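Local atomic coordinates of cellulase IBT99 (Metagenomes, PDB entry 6WBT), a protein that probably hydrolyses 6-phospho-alpha-glucosides as a family 4 glycosidase, binding NAD, a manganese ion and glucose 6-phosphate. Residues A152-L161 with D390-I401; L185-D195 with H207-K218. One frame throughout, in Å; residues are numbered along the deposited sequence.

Interaction 1 (A152-L161 with D390-I401); sequences AIVAKATYKL and DACEGLLVEAAI
Lys156 and Asp390 both send their side chains off anti to the backbone N (chi1 -171° and -165°), and the two meet at about a right angle. The lysine chain then bends at its last two torsions, which brings NZ to 2.5 Å from Asp390 OD1 in a salt bridge. NZ comes in on the syn side of that oxygen, well out of the carboxylate plane. The motif is a helix pair crossing at -54°, with axes 9.6 Å apart. It joins the Rossmann-like NAD-binding region to a long helix of the C-terminal region of this family 4 glycosidase. Lys156 acts as a knob in a hole made by Asp390, Glu393, Gly394 and Val397. Its CD lies 3.9 Å from Gly394 CA, and a side chain on that glycine would run into the carbonyl of Asp390. With an alanine here instead of the lysine, Asp390 would probably lose its partner across the helices and a gap is likely to open beside Gly394. Weak bonds from NZ to Thr358 and to the carbonyl of Asp356 add to its hold, and Arg380 of the second subunit makes a long, weak ion pair with Asp390. Below the lysine the contact is apolar. Val397 sets both methyls against Ala157, CG1 being 3.9 Å from Ala157 CB. Ile153 CD1 meets Leu396 CD2 at 3.7 Å, and helix 114-136 backs this layer through Met117 and Met121. Glu393 lays its carboxylate beside the methyl of Ala152, a residue whose side chain is about 9 Å from the bound manganese ion. At the C-terminal ends, Leu161 and Ile401 slide past each other in opposite directions, with Leu161 CD2 3.7 Å from Ile401 CD1.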
loop_
_atom_site.group_PDB
_atom_site.type_symbol
_atom_site.label_atom_id
_atom_site.label_comp_id
_atom_site.label_asym_id
_atom_site.label_seq_id
_atom_site.Cartn_x
_atom_site.Cartn_y
_atom_site.Cartn_z
ATOM N N ALA A 152 24.037 2.856 -6.599
ATOM C CA ALA A 152 22.855 2.785 -5.745
ATOM C C ALA A 152 22.565 4.130 -5.091
ATOM O O ALA A 152 21.420 4.597 -5.087
ATOM C CB ALA A 152 23.038 1.700 -4.684
ATOM N N ILE A 153 23.595 4.772 -4.535
ATOM C CA ILE A 153 23.384 6.016 -3.803
ATOM C C ILE A 153 23.130 7.173 -4.763
ATOM O O ILE A 153 22.266 8.023 -4.514
ATOM C CB ILE A 153 24.580 6.296 -2.876
ATOM C CG1 ILE A 153 24.708 5.187 -1.830
ATOM C CG2 ILE A 153 24.434 7.654 -2.204
ATOM C CD1 ILE A 153 25.931 5.312 -0.953
ATOM N N VAL A 154 23.866 7.223 -5.876
ATOM C CA VAL A 154 23.731 8.358 -6.784
ATOM C C VAL A 154 22.392 8.321 -7.511
ATOM O O VAL A 154 21.818 9.372 -7.819
ATOM C CB VAL A 154 24.914 8.408 -7.772
ATOM C CG1 VAL A 154 26.234 8.468 -7.016
ATOM C CG2 VAL A 154 24.887 7.218 -8.721
ATOM N N ALA A 155 21.862 7.126 -7.787
ATOM C CA ALA A 155 20.575 7.037 -8.470
ATOM C C ALA A 155 19.437 7.470 -7.558
ATOM O O ALA A 155 18.516 8.172 -7.994
ATOM C CB ALA A 155 20.343 5.616 -8.981
ATOM N N LYS A 156 19.482 7.063 -6.287
ATOM C CA LYS A 156 18.468 7.500 -5.337
ATOM C C LYS A 156 18.573 8.992 -5.055
ATOM O O LYS A 156 17.557 9.646 -4.793
ATOM C CB LYS A 156 18.588 6.701 -4.037
ATOM C CG LYS A 156 17.443 6.918 -3.063
ATOM C CD LYS A 156 17.685 6.183 -1.755
ATOM C CE LYS A 156 16.583 5.175 -1.475
ATOM N NZ LYS A 156 16.556 4.083 -2.487
ATOM N N ALA A 157 19.785 9.548 -5.108
ATOM C CA ALA A 157 19.957 10.976 -4.865
ATOM C C ALA A 157 19.540 11.798 -6.078
ATOM O O ALA A 157 18.819 12.792 -5.945
ATOM C CB ALA A 157 21.408 11.272 -4.483
ATOM N N THR A 158 19.980 11.394 -7.273
ATOM C CA THR A 158 19.624 12.136 -8.479
ATOM C C THR A 158 18.130 12.062 -8.768
ATOM O O THR A 158 17.561 13.015 -9.312
ATOM C CB THR A 158 20.420 11.619 -9.679
ATOM O OG1 THR A 158 20.322 10.191 -9.744
ATOM C CG2 THR A 158 21.885 12.027 -9.568
ATOM N N TYR A 159 17.477 10.950 -8.415
ATOM C CA TYR A 159 16.040 10.845 -8.650
ATOM C C TYR A 159 15.247 11.734 -7.703
ATOM O O TYR A 159 14.187 12.246 -8.078
ATOM C CB TYR A 159 15.578 9.394 -8.514
ATOM C CG TYR A 159 14.073 9.244 -8.531
ATOM C CD1 TYR A 159 13.334 9.613 -9.648
ATOM C CD2 TYR A 159 13.391 8.739 -7.431
ATOM C CE1 TYR A 159 11.959 9.484 -9.669
ATOM C CE2 TYR A 159 12.015 8.603 -7.445
ATOM C CZ TYR A 159 11.304 8.977 -8.568
ATOM O OH TYR A 159 9.934 8.845 -8.589
ATOM N N LYS A 160 15.738 11.926 -6.478
ATOM C CA LYS A 160 15.057 12.806 -5.536
ATOM C C LYS A 160 15.288 14.275 -5.864
ATOM O O LYS A 160 14.367 15.091 -5.743
ATOM C CB LYS A 160 15.513 12.511 -4.105
ATOM C CG LYS A 160 14.804 13.353 -3.057
ATOM C CD LYS A 160 14.906 12.725 -1.677
ATOM C CE LYS A 160 14.077 13.503 -0.664
ATOM N NZ LYS A 160 13.998 12.827 0.662
ATOM N N LEU A 161 16.507 14.637 -6.266
ATOM C CA LEU A 161 16.797 16.047 -6.506
ATOM C C LEU A 161 16.381 16.467 -7.911
ATOM O O LEU A 161 15.761 17.520 -8.095
ATOM C CB LEU A 161 18.281 16.321 -6.261
ATOM C CG LEU A 161 18.741 16.261 -4.803
ATOM C CD1 LEU A 161 20.253 16.345 -4.712
ATOM C CD2 LEU A 161 18.093 17.373 -3.983
ATOM N N ASP A 390 17.944 0.167 1.915
ATOM C CA ASP A 390 17.216 1.299 1.350
ATOM C C ASP A 390 17.044 2.408 2.380
ATOM O O ASP A 390 17.122 3.595 2.046
ATOM C CB ASP A 390 15.860 0.843 0.816
ATOM C CG ASP A 390 15.218 1.869 -0.095
ATOM O OD1 ASP A 390 15.739 2.078 -1.210
ATOM O OD2 ASP A 390 14.195 2.464 0.301
ATOM N N ALA A 391 16.806 2.038 3.641
ATOM C CA ALA A 391 16.781 3.035 4.704
ATOM C C ALA A 391 18.167 3.623 4.929
ATOM O O ALA A 391 18.308 4.832 5.144
ATOM C CB ALA A 391 16.242 2.417 5.993
ATOM N N CYS A 392 19.203 2.781 4.874
ATOM C CA CYS A 392 20.571 3.267 5.019
ATOM C C CYS A 392 20.925 4.250 3.909
ATOM O O CYS A 392 21.399 5.361 4.173
ATOM C CB CYS A 392 21.543 2.086 5.023
ATOM S SG CYS A 392 23.273 2.543 4.810
ATOM N N GLU A 393 20.701 3.854 2.654
ATOM C CA GLU A 393 20.978 4.751 1.537
ATOM C C GLU A 393 20.037 5.948 1.533
ATOM O O GLU A 393 20.429 7.040 1.109
ATOM C CB GLU A 393 20.880 3.988 0.216
ATOM C CG GLU A 393 21.865 2.837 0.094
ATOM C CD GLU A 393 21.670 2.036 -1.179
ATOM O OE1 GLU A 393 20.690 2.302 -1.906
ATOM O OE2 GLU A 393 22.497 1.141 -1.450
ATOM N N GLY A 394 18.801 5.766 2.002
ATOM C CA GLY A 394 17.876 6.885 2.068
ATOM C C GLY A 394 18.283 7.918 3.102
ATOM O O GLY A 394 18.190 9.125 2.856
ATOM N N LEU A 395 18.741 7.462 4.270
ATOM C CA LEU A 395 19.205 8.391 5.296
ATOM C C LEU A 395 20.472 9.116 4.865
ATOM O O LEU A 395 20.702 10.259 5.280
ATOM C CB LEU A 395 19.441 7.649 6.611
ATOM C CG LEU A 395 18.203 7.112 7.333
ATOM C CD1 LEU A 395 18.604 6.110 8.402
ATOM C CD2 LEU A 395 17.396 8.249 7.936
ATOM N N LEU A 396 21.303 8.477 4.039
ATOM C CA LEU A 396 22.522 9.126 3.572
ATOM C C LEU A 396 22.223 10.214 2.551
ATOM O O LEU A 396 22.927 11.230 2.504
ATOM C CB LEU A 396 23.477 8.090 2.979
ATOM C CG LEU A 396 24.910 8.569 2.747
ATOM C CD1 LEU A 396 25.609 8.814 4.074
ATOM C CD2 LEU A 396 25.684 7.571 1.904
ATOM N N VAL A 397 21.192 10.023 1.726
ATOM C CA VAL A 397 20.798 11.062 0.779
ATOM C C VAL A 397 20.201 12.253 1.518
ATOM O O VAL A 397 20.447 13.411 1.160
ATOM C CB VAL A 397 19.824 10.490 -0.267
ATOM C CG1 VAL A 397 19.304 11.593 -1.175
ATOM C CG2 VAL A 397 20.505 9.405 -1.085
ATOM N N GLU A 398 19.415 11.991 2.566
ATOM C CA GLU A 398 18.863 13.079 3.367
ATOM C C GLU A 398 19.957 13.845 4.101
ATOM O O GLU A 398 19.800 15.041 4.370
ATOM C CB GLU A 398 17.840 12.533 4.363
ATOM C CG GLU A 398 16.651 11.843 3.717
ATOM C CD GLU A 398 15.725 11.208 4.734
ATOM O OE1 GLU A 398 15.984 11.350 5.948
ATOM O OE2 GLU A 398 14.739 10.565 4.320
ATOM N N ALA A 399 21.066 13.177 4.430
ATOM C CA ALA A 399 22.176 13.862 5.081
ATOM C C ALA A 399 22.855 14.851 4.142
ATOM O O ALA A 399 23.364 15.884 4.593
ATOM C CB ALA A 399 23.188 12.842 5.603
ATOM N N ALA A 400 22.874 14.556 2.841
ATOM C CA ALA A 400 23.461 15.475 1.871
ATOM C C ALA A 400 22.538 16.646 1.565
ATOM O O ALA A 400 23.017 17.753 1.293
ATOM C CB ALA A 400 23.805 14.728 0.582
ATOM N N ILE A 401 21.224 16.426 1.607
ATOM C CA ILE A 401 20.277 17.491 1.295
ATOM C C ILE A 401 20.087 18.411 2.493
ATOM O O ILE A 401 20.170 19.638 2.373
ATOM C CB ILE A 401 18.938 16.890 0.829
ATOM C CG1 ILE A 401 19.130 16.086 -0.459
ATOM C CG2 ILE A 401 17.898 17.987 0.636
ATOM C CD1 ILE A 401 17.881 15.366 -0.918
#

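Interaction 2 (L185-D195 with H207-K218)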
loop_
_atom_site.group_PDB
_atom_site.type_symbol
_atom_site.label_atom_id
_atom_site.label_comp_id
_atom_site.label_asym_id
_atom_site.label_seq_id
_atom_site.Cartn_x
_atom_site.Cartn_y
_atom_site.Cartn_z
ATOM N N LEU A 185 28.052 -22.913 -18.446
ATOM C CA LEU A 185 27.145 -23.690 -19.279
ATOM C C LEU A 185 27.672 -23.911 -20.690
ATOM O O LEU A 185 27.005 -24.587 -21.481
ATOM C CB LEU A 185 25.783 -22.996 -19.354
ATOM C CG LEU A 185 25.145 -22.615 -18.020
ATOM C CD1 LEU A 185 24.151 -21.490 -18.223
ATOM C CD2 LEU A 185 24.473 -23.819 -17.384
ATOM N N ASP A 186 28.844 -23.363 -21.017
ATOM C CA ASP A 186 29.352 -23.345 -22.389
ATOM C C ASP A 186 28.313 -22.740 -23.331
ATOM O O ASP A 186 28.107 -23.201 -24.457
ATOM C CB ASP A 186 29.784 -24.744 -22.838
ATOM C CG ASP A 186 30.676 -24.715 -24.064
ATOM O OD1 ASP A 186 30.422 -25.496 -25.005
ATOM O OD2 ASP A 186 31.620 -23.898 -24.093
ATOM N N CYS A 187 27.643 -21.699 -22.845
ATOM C CA CYS A 187 26.611 -20.973 -23.568
ATOM C C CYS A 187 27.146 -19.611 -23.987
ATOM O O CYS A 187 27.958 -19.003 -23.285
ATOM C CB CYS A 187 25.360 -20.794 -22.697
ATOM S SG CYS A 187 23.982 -19.903 -23.468
ATOM N N LYS A 188 26.686 -19.136 -25.139
ATOM C CA LYS A 188 27.086 -17.827 -25.632
ATOM C C LYS A 188 26.356 -16.728 -24.869
ATOM O O LYS A 188 25.171 -16.858 -24.546
ATOM C CB LYS A 188 26.804 -17.719 -27.131
ATOM C CG LYS A 188 27.477 -18.818 -27.946
ATOM C CD LYS A 188 28.983 -18.822 -27.720
ATOM C CE LYS A 188 29.624 -20.133 -28.159
ATOM N NZ LYS A 188 29.797 -21.086 -27.025
ATOM N N LEU A 189 27.077 -15.639 -24.578
ATOM C CA LEU A 189 26.518 -14.571 -23.754
ATOM C C LEU A 189 25.313 -13.914 -24.415
ATOM O O LEU A 189 24.425 -13.406 -23.720
ATOM C CB LEU A 189 27.592 -13.527 -23.449
ATOM C CG LEU A 189 27.211 -12.397 -22.489
ATOM C CD1 LEU A 189 26.847 -12.950 -21.121
ATOM C CD2 LEU A 189 28.336 -11.380 -22.378
ATOM N N GLU A 190 25.262 -13.915 -25.749
ATOM C CA GLU A 190 24.092 -13.377 -26.435
ATOM C C GLU A 190 22.832 -14.162 -26.091
ATOM O O GLU A 190 21.738 -13.589 -26.040
ATOM C CB GLU A 190 24.315 -13.380 -27.950
ATOM C CG GLU A 190 25.489 -12.533 -28.428
ATOM C CD GLU A 190 26.791 -13.310 -28.492
ATOM O OE1 GLU A 190 27.117 -14.015 -27.513
ATOM O OE2 GLU A 190 27.484 -13.223 -29.527
ATOM N N ASP A 191 22.964 -15.462 -25.838
ATOM C CA ASP A 191 21.809 -16.312 -25.583
ATOM C C ASP A 191 21.386 -16.319 -24.121
ATOM O O ASP A 191 20.423 -17.017 -23.778
ATOM C CB ASP A 191 22.102 -17.744 -26.035
ATOM C CG ASP A 191 22.613 -17.815 -27.462
ATOM O OD1 ASP A 191 22.233 -16.949 -28.277
ATOM O OD2 ASP A 191 23.397 -18.739 -27.767
ATOM N N ILE A 192 22.069 -15.574 -23.260
ATOM C CA ILE A 192 21.780 -15.581 -21.833
ATOM C C ILE A 192 20.782 -14.474 -21.523
ATOM O O ILE A 192 20.730 -13.437 -22.194
ATOM C CB ILE A 192 23.076 -15.444 -21.000
ATOM C CG1 ILE A 192 23.010 -16.321 -19.747
ATOM C CG2 ILE A 192 23.338 -13.993 -20.616
ATOM C CD1 ILE A 192 22.979 -17.810 -20.035
ATOM N N GLU A 193 19.960 -14.720 -20.504
ATOM C CA GLU A 193 18.971 -13.760 -20.031
ATOM C C GLU A 193 18.462 -14.248 -18.685
ATOM O O GLU A 193 18.154 -15.433 -18.530
ATOM C CB GLU A 193 17.815 -13.597 -21.026
ATOM C CG GLU A 193 16.623 -12.839 -20.465
ATOM C CD GLU A 193 15.598 -12.476 -21.524
ATOM O OE1 GLU A 193 15.990 -11.922 -22.574
ATOM O OE2 GLU A 193 14.396 -12.735 -21.302
ATOM N N SER A 194 18.386 -13.341 -17.718
ATOM C CA SER A 194 18.067 -13.708 -16.352
ATOM C C SER A 194 17.049 -12.740 -15.774
ATOM O O SER A 194 16.958 -11.582 -16.190
ATOM C CB SER A 194 19.322 -13.725 -15.472
ATOM O OG SER A 194 19.936 -12.448 -15.447
ATOM N N ASP A 195 16.277 -13.243 -14.816
ATOM C CA ASP A 195 15.378 -12.440 -14.003
ATOM C C ASP A 195 16.095 -12.048 -12.717
ATOM O O ASP A 195 16.728 -12.886 -12.067
ATOM C CB ASP A 195 14.097 -13.213 -13.681
ATOM C CG ASP A 195 13.386 -13.707 -14.925
ATOM O OD1 ASP A 195 13.286 -12.933 -15.899
ATOM O OD2 ASP A 195 12.933 -14.871 -14.932
ATOM N N HIS A 207 15.886 -16.413 -11.873
ATOM C CA HIS A 207 15.889 -17.398 -12.945
ATOM C C HIS A 207 16.912 -16.993 -13.994
ATOM O O HIS A 207 17.071 -15.806 -14.287
ATOM C CB HIS A 207 14.507 -17.535 -13.599
ATOM C CG HIS A 207 13.456 -18.089 -12.687
ATOM N ND1 HIS A 207 12.479 -17.303 -12.113
ATOM C CD2 HIS A 207 13.228 -19.351 -12.253
ATOM C CE1 HIS A 207 11.694 -18.058 -11.365
ATOM N NE2 HIS A 207 12.127 -19.304 -11.432
ATOM N N VAL A 208 17.610 -17.983 -14.549
ATOM C CA VAL A 208 18.573 -17.774 -15.625
ATOM C C VAL A 208 18.300 -18.806 -16.708
ATOM O O VAL A 208 18.061 -19.981 -16.411
ATOM C CB VAL A 208 20.033 -17.882 -15.130
ATOM C CG1 VAL A 208 21.002 -17.574 -16.263
ATOM C CG2 VAL A 208 20.273 -16.951 -13.952
ATOM N N ARG A 209 18.334 -18.369 -17.966
ATOM C CA ARG A 209 18.015 -19.243 -19.085
ATOM C C ARG A 209 18.960 -18.975 -20.246
ATOM O O ARG A 209 19.251 -17.821 -20.571
ATOM C CB ARG A 209 16.555 -19.057 -19.529
ATOM C CG ARG A 209 16.135 -17.606 -19.684
ATOM C CD ARG A 209 14.626 -17.463 -19.800
ATOM N NE ARG A 209 14.211 -16.068 -19.696
ATOM C CZ ARG A 209 13.935 -15.455 -18.548
ATOM N NH1 ARG A 209 13.566 -14.182 -18.546
ATOM N NH2 ARG A 209 14.030 -16.115 -17.403
ATOM N N CYS A 210 19.439 -20.054 -20.862
ATOM C CA CYS A 210 20.289 -19.994 -22.046
ATOM C C CYS A 210 19.487 -20.498 -23.239
ATOM O O CYS A 210 18.966 -21.619 -23.208
ATOM C CB CYS A 210 21.557 -20.825 -21.856
ATOM S SG CYS A 210 22.442 -21.226 -23.391
ATOM N N LYS A 211 19.393 -19.671 -24.283
ATOM C CA LYS A 211 18.610 -19.991 -25.477
ATOM C C LYS A 211 17.164 -20.321 -25.112
ATOM O O LYS A 211 16.549 -21.232 -25.671
ATOM C CB LYS A 211 19.253 -21.132 -26.273
ATOM C CG LYS A 211 20.486 -20.713 -27.064
ATOM C CD LYS A 211 21.251 -21.907 -27.621
ATOM C CE LYS A 211 20.443 -22.676 -28.653
ATOM N NZ LYS A 211 21.231 -23.807 -29.222
ATOM N N GLY A 212 16.618 -19.570 -24.154
ATOM C CA GLY A 212 15.266 -19.776 -23.688
ATOM C C GLY A 212 15.080 -20.907 -22.701
ATOM O O GLY A 212 14.068 -20.927 -21.990
ATOM N N VAL A 213 16.015 -21.848 -22.624
ATOM C CA VAL A 213 15.868 -22.995 -21.734
ATOM C C VAL A 213 16.368 -22.609 -20.348
ATOM O O VAL A 213 17.502 -22.144 -20.193
ATOM C CB VAL A 213 16.620 -24.217 -22.277
ATOM C CG1 VAL A 213 16.504 -25.384 -21.307
ATOM C CG2 VAL A 213 16.074 -24.605 -23.641
ATOM N N ASP A 214 15.516 -22.791 -19.339
ATOM C CA ASP A 214 15.883 -22.456 -17.968
ATOM C C ASP A 214 17.060 -23.313 -17.523
ATOM O O ASP A 214 17.005 -24.545 -17.593
ATOM C CB ASP A 214 14.685 -22.653 -17.037
ATOM C CG ASP A 214 14.902 -22.048 -15.655
ATOM O OD1 ASP A 214 15.963 -22.295 -15.043
ATOM O OD2 ASP A 214 14.007 -21.323 -15.176
ATOM N N VAL A 215 18.124 -22.657 -17.073
ATOM C CA VAL A 215 19.343 -23.320 -16.632
ATOM C C VAL A 215 19.709 -22.920 -15.206
ATOM O O VAL A 215 20.864 -23.029 -14.807
ATOM C CB VAL A 215 20.506 -23.037 -17.602
ATOM C CG1 VAL A 215 20.293 -23.770 -18.918
ATOM C CG2 VAL A 215 20.633 -21.542 -17.838
ATOM N N THR A 216 18.728 -22.456 -14.428
ATOM C CA THR A 216 19.010 -21.993 -13.072
ATOM C C THR A 216 19.448 -23.147 -12.177
ATOM O O THR A 216 20.437 -23.033 -11.443
ATOM C CB THR A 216 17.779 -21.299 -12.488
ATOM O OG1 THR A 216 17.290 -20.328 -13.421
ATOM C CG2 THR A 216 18.131 -20.603 -11.181
ATOM N N ASP A 217 18.724 -24.269 -12.230
ATOM C CA ASP A 217 19.067 -25.413 -11.389
ATOM C C ASP A 217 20.440 -25.970 -11.738
ATOM O O ASP A 217 21.173 -26.432 -10.856
ATOM C CB ASP A 217 17.999 -26.500 -11.518
ATOM C CG ASP A 217 16.772 -26.215 -10.674
ATOM O OD1 ASP A 217 16.786 -25.221 -9.918
ATOM O OD2 ASP A 217 15.794 -26.989 -10.763
ATOM N N LYS A 218 20.810 -25.934 -13.020
ATOM C CA LYS A 218 22.124 -26.428 -13.417
ATOM C C LYS A 218 23.228 -25.479 -12.966
ATOM O O LYS A 218 24.318 -25.922 -12.586
ATOM C CB LYS A 218 22.177 -26.627 -14.932
ATOM C CG LYS A 218 23.383 -27.417 -15.411
ATOM C CD LYS A 218 23.540 -27.329 -16.922
ATOM C CE LYS A 218 22.239 -27.651 -17.639
ATOM N NZ LYS A 218 21.753 -29.022 -17.325
HETATM O O HOH W 1 14.502 -15.674 -22.549
#
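Arg209 grips Asp195 end-on with two nitrogens across an antiparallel beta hairpin. NH1 reaches Asp195 OD1 at 2.9 Å and NH2 reaches Asp195 OD2 at 3.0 Å. Both oxygens lie near the guanidinium plane, but the carboxylate is turned 45° from it. NH1 also bonds Glu193 OE2, which offers its anti lone pair, its carboxylate set steeply to the guanidinium. A water accepts from Arg209 NE and gives a weak bond to the same OE2. Arg209 CG sits between the backbone N and the carbonyl carbon (chi1 47°). The chain then runs extended to NE, and Glu193 O lies over one face of the guanidinium, toward its rim. Two further arginines draw on these acids: Arg339 bridges Asp195, and Arg337 of the third subunit bridges Glu193, so the network reaches a subunit interface.

Beneath it, Glu193 and Arg209 form a hydrogen-bonded pair. Arg209 N gives a bond to Glu193 O, while the return bond from Glu193 N to Arg209 O is weak. On the other face Ile192 CD1 packs on Cys210 CB, and Ser194 CB meets Val208 CG2. Ser194 OG bonds Glu178 of helix 173-184.

Past the strand pair, a type I' turn from Cys210 to Val213 leads the chain back, and Lys211 N bonds Asp191 O at 2.9 Å. A Schellman motif at Asp186 ends helix 173-184. Next to it, Leu185 packs on Val215 and Lys218, with its CD1 3.5 Å from Val215 CG2. The disulfide fastens this helix exit to the hairpin: Cys187 SG and Cys210 SG are 2.0 Å apart, with a chi3 of 94°.

From the N terminus, the chain builds the NAD-binding region, in which 152-161, the first half of interaction 1, lies on the helix between strands 143-146 and 167-170. It passes through helix 173-184, then enters 185-195. Interaction 2 closes soon after, only 12 residues on, within the hairpin of strands 192-197 and 202-210. Interaction 1 closes much later, when helix 380-402 returns, 229 residues away. The short loop therefore lies wholly within the long one, and the two do not cross. Interaction 1 ties the N-terminal region to the C-terminal helices, whereas interaction 2 pairs the two strands of a hairpin and fastens the exit of helix 173-184 to it. Their centres are 34 Å apart and they do not touch.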